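PDB 4Y2F: sensor protein KdpD from Escherichia coli, which acts as a sensor histidine kinase that probably responds to potassium limitation and passes phosphate to the response regulator KdpE, the fragment here being its GAF domain. Local coordinates for residues D80-P83 with G84-Y87. Sequence-based numbering, arbitrary orientation.
Sequences DTLP and GVPY
Leu82 and Val85 face each other across a type I beta turn, a local contact at the surface of the GAF domain, in the loop that joins strand 75-76 to strand 88-94. The turn is a worked example of a weak closing bond accompanied by side-chain contacts and a bridging water. Its closing bond, from Val85 N to Leu82 O, is nearly straight at 175° but long, 3.5 Å, and therefore weak. Pro83 and Gly84 fill the two corner positions; the ring of Pro83 restricts its phi, here -64°, close to what the first corner of a type I turn calls for. A water bridges the carbonyls of the corner residue Pro83 and the closing residue Val85, donating to Pro83 O at 2.7 Å and to Val85 O at 2.8 Å. Across the turn, Leu82 CB meets both methyls of Val85, with CG1 4.0 Å away. Val85 chi1 of -62° sets CG2 between the backbone N and the carbonyl carbon, and from there this methyl lies 3.6 Å above the ring plane of Tyr87, over its centre, a CH-pi contact on one face of the ring. Leu82 CD1 lies 4.1 Å from Tyr87 OH, a looser contact at the phenol end. Beyond the turn, Leu82 also touches Ile64 of helix 62-71, while buried Tyr87 is hydrogen-bonded through its backbone to Ala77 and packs on Val103 and Glu105 of strand 97-106.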
# COMPACT_ATOMS: atom_id res chain seq x y z
N ASP A 80 20.83 -14.59 -3.49
CA ASP A 80 22.13 -15.26 -3.40
C ASP A 80 22.43 -15.77 -1.99
O ASP A 80 23.51 -16.31 -1.77
CB ASP A 80 23.23 -14.33 -3.90
CG ASP A 80 23.15 -14.10 -5.40
OD1 ASP A 80 22.71 -15.01 -6.12
OD2 ASP A 80 23.56 -13.01 -5.86
N THR A 81 21.50 -15.64 -1.05
CA THR A 81 21.63 -16.14 0.32
C THR A 81 20.61 -17.27 0.48
O THR A 81 19.40 -17.05 0.40
CB THR A 81 21.27 -15.02 1.31
OG1 THR A 81 22.04 -13.85 1.02
CG2 THR A 81 21.57 -15.45 2.74
N LEU A 82 21.08 -18.48 0.75
CA LEU A 82 20.23 -19.66 0.72
C LEU A 82 19.40 -19.72 -0.56
O LEU A 82 18.17 -19.85 -0.51
CB LEU A 82 19.32 -19.70 1.95
CG LEU A 82 19.91 -19.71 3.35
CD1 LEU A 82 18.78 -19.71 4.37
CD2 LEU A 82 20.79 -20.90 3.52
N PRO A 83 20.04 -19.68 -1.74
CA PRO A 83 19.28 -19.73 -3.00
C PRO A 83 18.53 -21.03 -3.20
O PRO A 83 17.58 -21.06 -3.99
CB PRO A 83 20.37 -19.56 -4.07
CG PRO A 83 21.63 -20.00 -3.42
CD PRO A 83 21.48 -19.53 -1.99
N GLY A 84 18.93 -22.10 -2.52
CA GLY A 84 18.38 -23.41 -2.78
C GLY A 84 17.25 -23.85 -1.88
O GLY A 84 16.74 -24.96 -2.06
N VAL A 85 16.84 -23.04 -0.91
CA VAL A 85 15.75 -23.43 -0.01
C VAL A 85 14.40 -23.30 -0.71
O VAL A 85 14.25 -22.50 -1.64
CB VAL A 85 15.78 -22.66 1.33
CG1 VAL A 85 17.07 -22.98 2.08
CG2 VAL A 85 15.64 -21.17 1.13
N PRO A 86 13.39 -24.07 -0.29
CA PRO A 86 12.09 -24.05 -0.98
C PRO A 86 11.14 -22.98 -0.46
O PRO A 86 9.92 -23.15 -0.58
CB PRO A 86 11.53 -25.44 -0.68
CG PRO A 86 12.02 -25.70 0.71
CD PRO A 86 13.45 -25.13 0.72
N TYR A 87 11.67 -21.89 0.09
CA TYR A 87 10.84 -20.80 0.60
C TYR A 87 11.56 -19.49 0.37
O TYR A 87 12.77 -19.44 0.08
CB TYR A 87 10.55 -20.98 2.10
CG TYR A 87 11.80 -21.14 2.95
CD1 TYR A 87 12.53 -20.05 3.38
CD2 TYR A 87 12.27 -22.41 3.30
CE1 TYR A 87 13.67 -20.19 4.15
CE2 TYR A 87 13.40 -22.56 4.07
CZ TYR A 87 14.12 -21.45 4.48
OH TYR A 87 15.28 -21.58 5.26
O HOH W 1 15.24 -22.46 -4.27